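Local coordinates for protein Cif-like 1 (Burkholderia cenocepacia, PDB 7JQY) that probably hydrolyses epoxides, as a Cif-like epoxide hydrolase of the alpha/beta hydrolase fold that assembles as an octamer, at residues B[120-125]-B[283-288]; B[250-255]-B[262-267]. The protein carries 1 engineered substitution. All coordinates share one frame; numbering follows the deposited sequence.

Contact 1 (B[120-125]-B[283-288]). Engineered in segment 120-125: Ser123 (natural residue Asp).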
loop_
_atom_site.group_PDB
_atom_site.type_symbol
_atom_site.label_atom_id
_atom_site.label_comp_id
_atom_site.label_asym_id
_atom_site.label_seq_id
_atom_site.Cartn_x
_atom_site.Cartn_y
_atom_site.Cartn_z
ATOM N N VAL B 120 -38.593 16.549 8.529
ATOM C CA VAL B 120 -38.256 16.163 7.163
ATOM C C VAL B 120 -37.183 15.081 7.205
ATOM O O VAL B 120 -36.162 15.244 7.882
ATOM C CB VAL B 120 -37.749 17.364 6.346
ATOM C CG1 VAL B 120 -37.568 16.965 4.872
ATOM C CG2 VAL B 120 -38.677 18.557 6.507
ATOM N N GLY B 121 -37.401 13.994 6.479
ATOM C CA GLY B 121 -36.440 12.908 6.442
ATOM C C GLY B 121 -36.353 12.285 5.065
ATOM O O GLY B 121 -37.298 12.341 4.272
ATOM N N ARG B 122 -35.190 11.692 4.785
ATOM C CA ARG B 122 -34.967 10.911 3.573
ATOM C C ARG B 122 -34.073 9.725 3.906
ATOM O O ARG B 122 -33.320 9.746 4.886
ATOM C CB ARG B 122 -34.351 11.754 2.436
ATOM C CG ARG B 122 -32.852 12.030 2.554
ATOM C CD ARG B 122 -32.283 12.571 1.240
ATOM N NE ARG B 122 -32.485 11.632 0.142
ATOM C CZ ARG B 122 -31.773 10.523 -0.033
ATOM N NH1 ARG B 122 -30.800 10.207 0.820
ATOM N NH2 ARG B 122 -32.039 9.720 -1.054
ATOM N N SER B 123 -34.154 8.682 3.074
ATOM C CA SER B 123 -33.366 7.450 3.261
ATOM C C SER B 123 -33.519 6.969 4.704
ATOM O O SER B 123 -34.652 6.924 5.207
ATOM C CB SER B 123 -31.927 7.744 2.830
ATOM O OG SER B 123 -31.033 6.723 3.259
ATOM N N ILE B 124 -32.421 6.657 5.408
ATOM C CA ILE B 124 -32.488 6.204 6.793
ATOM C C ILE B 124 -33.200 7.237 7.650
ATOM O O ILE B 124 -33.926 6.892 8.593
ATOM C CB ILE B 124 -31.064 5.914 7.308
ATOM C CG1 ILE B 124 -30.380 4.868 6.422
ATOM C CG2 ILE B 124 -31.077 5.469 8.755
ATOM C CD1 ILE B 124 -30.957 3.488 6.563
ATOM N N GLY B 125 -33.034 8.518 7.320
ATOM C CA GLY B 125 -33.655 9.564 8.108
ATOM C C GLY B 125 -35.165 9.556 8.050
ATOM O O GLY B 125 -35.824 9.992 8.995
ATOM N N GLY B 283 -33.509 12.360 -9.827
ATOM C CA GLY B 283 -33.199 11.017 -9.384
ATOM C C GLY B 283 -33.499 10.775 -7.922
ATOM O O GLY B 283 -34.433 11.346 -7.358
ATOM N N HIS B 284 -32.631 9.995 -7.282
ATOM C CA HIS B 284 -32.851 9.502 -5.933
ATOM C C HIS B 284 -32.547 10.536 -4.859
ATOM O O HIS B 284 -33.066 10.411 -3.744
ATOM C CB HIS B 284 -31.990 8.256 -5.717
ATOM C CG HIS B 284 -32.281 7.512 -4.452
ATOM N ND1 HIS B 284 -33.421 6.755 -4.276
ATOM C CD2 HIS B 284 -31.567 7.389 -3.308
ATOM C CE1 HIS B 284 -33.398 6.201 -3.076
ATOM N NE2 HIS B 284 -32.286 6.575 -2.465
ATOM N N TRP B 285 -31.741 11.556 -5.160
ATOM C CA TRP B 285 -31.205 12.471 -4.142
ATOM C C TRP B 285 -31.883 13.833 -4.259
ATOM O O TRP B 285 -31.303 14.793 -4.762
ATOM C CB TRP B 285 -29.677 12.607 -4.284
ATOM C CG TRP B 285 -28.968 11.306 -4.543
ATOM C CD1 TRP B 285 -28.478 10.859 -5.743
ATOM C CD2 TRP B 285 -28.656 10.294 -3.577
ATOM N NE1 TRP B 285 -27.880 9.633 -5.576
ATOM C CE2 TRP B 285 -27.976 9.263 -4.259
ATOM C CE3 TRP B 285 -28.881 10.160 -2.201
ATOM C CZ2 TRP B 285 -27.531 8.102 -3.614
ATOM C CZ3 TRP B 285 -28.437 9.009 -1.560
ATOM C CH2 TRP B 285 -27.773 7.992 -2.271
ATOM N N LEU B 286 -33.103 13.922 -3.735
ATOM C CA LEU B 286 -33.891 15.140 -3.903
ATOM C C LEU B 286 -33.188 16.392 -3.395
ATOM O O LEU B 286 -33.149 17.386 -4.140
ATOM C CB LEU B 286 -35.268 14.961 -3.252
ATOM C CG LEU B 286 -36.437 15.040 -4.238
ATOM C CD1 LEU B 286 -37.760 14.965 -3.491
ATOM C CD2 LEU B 286 -36.361 16.309 -5.086
ATOM N N PRO B 287 -32.631 16.432 -2.173
ATOM C CA PRO B 287 -31.952 17.666 -1.732
ATOM C C PRO B 287 -30.741 18.035 -2.576
ATOM O O PRO B 287 -30.433 19.226 -2.702
ATOM C CB PRO B 287 -31.562 17.356 -0.279
ATOM C CG PRO B 287 -32.489 16.274 0.147
ATOM C CD PRO B 287 -32.696 15.435 -1.088
ATOM N N ASP B 288 -30.019 17.059 -3.131
ATOM C CA ASP B 288 -28.883 17.383 -3.993
ATOM C C ASP B 288 -29.325 17.775 -5.395
ATOM O O ASP B 288 -28.755 18.696 -5.994
ATOM C CB ASP B 288 -27.917 16.199 -4.084
ATOM C CG ASP B 288 -27.218 15.912 -2.774
ATOM O OD1 ASP B 288 -26.316 16.697 -2.389
ATOM O OD2 ASP B 288 -27.571 14.902 -2.131
HETATM O O HOH W 1 -30.512 6.787 -0.202
#

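Contact 2 (B[250-255]-B[262-267])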
loop_
_atom_site.group_PDB
_atom_site.type_symbol
_atom_site.label_atom_id
_atom_site.label_comp_id
_atom_site.label_asym_id
_atom_site.label_seq_id
_atom_site.Cartn_x
_atom_site.Cartn_y
_atom_site.Cartn_z
ATOM N N VAL B 250 -49.109 14.711 6.201
ATOM C CA VAL B 250 -47.900 14.081 5.694
ATOM C C VAL B 250 -47.738 14.435 4.226
ATOM O O VAL B 250 -48.716 14.438 3.468
ATOM C CB VAL B 250 -47.937 12.551 5.878
ATOM C CG1 VAL B 250 -46.732 11.904 5.205
ATOM C CG2 VAL B 250 -48.004 12.202 7.361
ATOM N N LEU B 251 -46.507 14.762 3.837
ATOM C CA LEU B 251 -46.137 15.054 2.457
ATOM C C LEU B 251 -45.129 14.012 1.997
ATOM O O LEU B 251 -44.186 13.702 2.735
ATOM C CB LEU B 251 -45.549 16.463 2.328
ATOM C CG LEU B 251 -44.899 16.859 0.998
ATOM C CD1 LEU B 251 -45.940 17.031 -0.090
ATOM C CD2 LEU B 251 -44.068 18.137 1.159
ATOM N N ALA B 252 -45.351 13.448 0.805
ATOM C CA ALA B 252 -44.481 12.432 0.220
ATOM C C ALA B 252 -43.920 12.943 -1.103
ATOM O O ALA B 252 -44.683 13.379 -1.974
ATOM C CB ALA B 252 -45.236 11.115 -0.002
ATOM N N LEU B 253 -42.591 12.881 -1.259
ATOM C CA LEU B 253 -41.916 13.395 -2.450
ATOM C C LEU B 253 -40.834 12.433 -2.923
ATOM O O LEU B 253 -40.157 11.801 -2.109
ATOM C CB LEU B 253 -41.278 14.761 -2.189
ATOM C CG LEU B 253 -42.168 15.890 -1.686
ATOM C CD1 LEU B 253 -41.305 17.068 -1.232
ATOM C CD2 LEU B 253 -43.142 16.320 -2.762
ATOM N N ALA B 254 -40.660 12.344 -4.244
ATOM C CA ALA B 254 -39.598 11.536 -4.835
ATOM C C ALA B 254 -39.407 11.947 -6.288
ATOM O O ALA B 254 -40.262 12.606 -6.884
ATOM C CB ALA B 254 -39.900 10.036 -4.728
ATOM N N GLY B 255 -38.250 11.587 -6.842
ATOM C CA GLY B 255 -37.961 11.926 -8.224
ATOM C C GLY B 255 -38.587 10.940 -9.196
ATOM O O GLY B 255 -38.727 9.751 -8.912
ATOM N N LYS B 262 -44.199 5.906 -5.972
ATOM C CA LYS B 262 -44.265 4.867 -4.948
ATOM C C LYS B 262 -43.963 5.399 -3.548
ATOM O O LYS B 262 -44.284 4.727 -2.560
ATOM C CB LYS B 262 -43.298 3.732 -5.286
ATOM C CG LYS B 262 -43.484 3.151 -6.682
ATOM C CD LYS B 262 -42.415 2.106 -7.006
ATOM C CE LYS B 262 -42.392 1.761 -8.493
ATOM N NZ LYS B 262 -41.699 2.789 -9.340
ATOM N N GLU B 263 -43.369 6.588 -3.433
ATOM C CA GLU B 263 -43.272 7.224 -2.123
ATOM C C GLU B 263 -44.644 7.632 -1.643
ATOM O O GLU B 263 -44.947 7.592 -0.438
ATOM C CB GLU B 263 -42.366 8.453 -2.192
ATOM C CG GLU B 263 -41.919 8.972 -0.831
ATOM C CD GLU B 263 -40.875 8.078 -0.198
ATOM O OE1 GLU B 263 -40.461 7.103 -0.868
ATOM O OE2 GLU B 263 -40.470 8.350 0.964
ATOM N N LEU B 264 -45.482 7.982 -2.601
ATOM C CA LEU B 264 -46.812 8.476 -2.347
ATOM C C LEU B 264 -47.719 7.317 -1.928
ATOM O O LEU B 264 -48.498 7.439 -0.976
ATOM C CB LEU B 264 -47.253 9.119 -3.655
ATOM C CG LEU B 264 -46.938 10.597 -3.902
ATOM C CD1 LEU B 264 -45.408 10.703 -4.244
ATOM C CD2 LEU B 264 -47.774 11.112 -5.059
ATOM N N ASP B 265 -47.585 6.169 -2.612
ATOM C CA ASP B 265 -48.264 4.938 -2.203
ATOM C C ASP B 265 -47.767 4.443 -0.851
ATOM O O ASP B 265 -48.559 4.016 -0.002
ATOM C CB ASP B 265 -48.054 3.850 -3.254
ATOM C CG ASP B 265 -48.435 4.308 -4.645
ATOM O OD1 ASP B 265 -47.918 3.735 -5.630
ATOM O OD2 ASP B 265 -49.235 5.263 -4.756
ATOM N N MET B 266 -46.447 4.477 -0.641
ATOM C CA MET B 266 -45.878 3.993 0.613
ATOM C C MET B 266 -46.405 4.792 1.793
ATOM O O MET B 266 -46.731 4.225 2.842
ATOM C CB MET B 266 -44.353 4.072 0.539
ATOM C CG MET B 266 -43.633 3.582 1.762
ATOM S SD MET B 266 -43.372 4.849 3.010
ATOM C CE MET B 266 -42.808 6.248 2.052
ATOM N N ALA B 267 -46.517 6.111 1.632
ATOM C CA ALA B 267 -46.957 6.960 2.731
ATOM C C ALA B 267 -48.418 6.723 3.081
ATOM O O ALA B 267 -48.812 6.898 4.242
ATOM C CB ALA B 267 -46.738 8.431 2.381
#

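Contact 1 (B[120-125]-B[283-288])
The guanidinium of Arg122 has the CE3 corner of the Trp285 ring over one face, CE3 standing 3.6 Å from CZ, with the two planes 46° apart, so the pair is inclined rather than stacked. At the guanidinium edge sits His284, whose CD2 comes within 3.3 Å of NH2; the imidazole is turned almost perpendicular to the guanidinium. CD2 of His284 in turn lies over a face of the Trp285 ring, near its rim. NH2 also donates a bent hydrogen bond of 3.0 Å to His284 O, reaching the oxygen from above the carbonyl plane. Further back, CD of Arg122 packs against CD of Pro287 at 3.7 Å; the bend at chi3 (-59°) turns the guanidinium from there toward His284 and Trp285.

Residues 120-125 form the turn from strand 117-122 into helix 124-135, a strained turn consistent with the nucleophile elbow of the alpha/beta hydrolase fold. Ser123, engineered in place of the natural Asp, occupies its apex between Gly121 and Gly125, and its OG bonds to Trp57 N. The opposite segment carries His284, a placement consistent with the histidine of an alpha/beta hydrolase catalytic triad. Its ND1 bonds to Ser258 OG, while NE2 lies 2.9 Å from the oxygen of water 1, a hydrogen-bonded water at the ring edge. Arg122 has further partners: NE forms a salt bridge with Asp147, and NH1 bonds to Gln59.

Contact 2 (B[250-255]-B[262-267])
Ala252 presses its methyl group against the first turn and a half of helix 262-268, and more of its surface is buried here than that of any other residue in the two segments. The helix is the connection of a beta-alpha-beta unit: it follows strand 250-255 and leads back to the parallel neighbour 274-279 in the central sheet of the alpha/beta hydrolase fold. Strand and helix segments run nearly antiparallel, at 152°, with their axes only 7.0 Å apart. Such a close approach fits the small side chains at the interface. CB of Ala252 sits 3.6 Å from Glu263 O, a carbonyl already engaged by Ala267 N within the helix, and meets CB of Ala267 at 3.9 Å, one helical turn further on.

Glu263 works through its aliphatic part. Its CB faces CB of Ala254 at 3.9 Å, while chi1 (-165°), with CG anti to the backbone N, sets CG against the backbone of Leu253, 3.6 Å from Leu253 O. Beyond the strand, the same side chain touches Met145 of strand 140-146, so Glu263 bridges two neighbouring strands.

Side chains alternate along the strand: Val250, Ala252 and Ala254 point toward the helix, whereas Leu251 and Leu253 point away from it and pack on helix 291-303, which lines the other face of the sheet. At the far end, CG1 of Val250 makes a looser apolar contact with Ala267, whose methyl group also touches Val274 of the next strand.

Leu264 approaches from the flank, bringing CD1 to 3.6 Å from Ala252 O and 4.3 Å from Ala252 CB.

From the N terminus, the first segment to be reached is 120-125, the turn from strand 117-122 into helix 124-135. The chain then passes through strand 140-146 and a run of helices between 154 and 241 before re-entering the sheet at strand 250-255. Contact 2 closes a short loop there, packing segment 262-267 of helix 262-268 onto the strand that has just ended. After strand 274-279, segment 283-288 returns to the 120-125 turn, and contact 1 closes a much longer loop that encloses contact 2 entirely. Their centres are about 11 Å apart. Leu286 joins them directly, its CD1 lying 3.8 Å from Leu253 CB, so the segment following the last strand meets both that turn and strand 250-255.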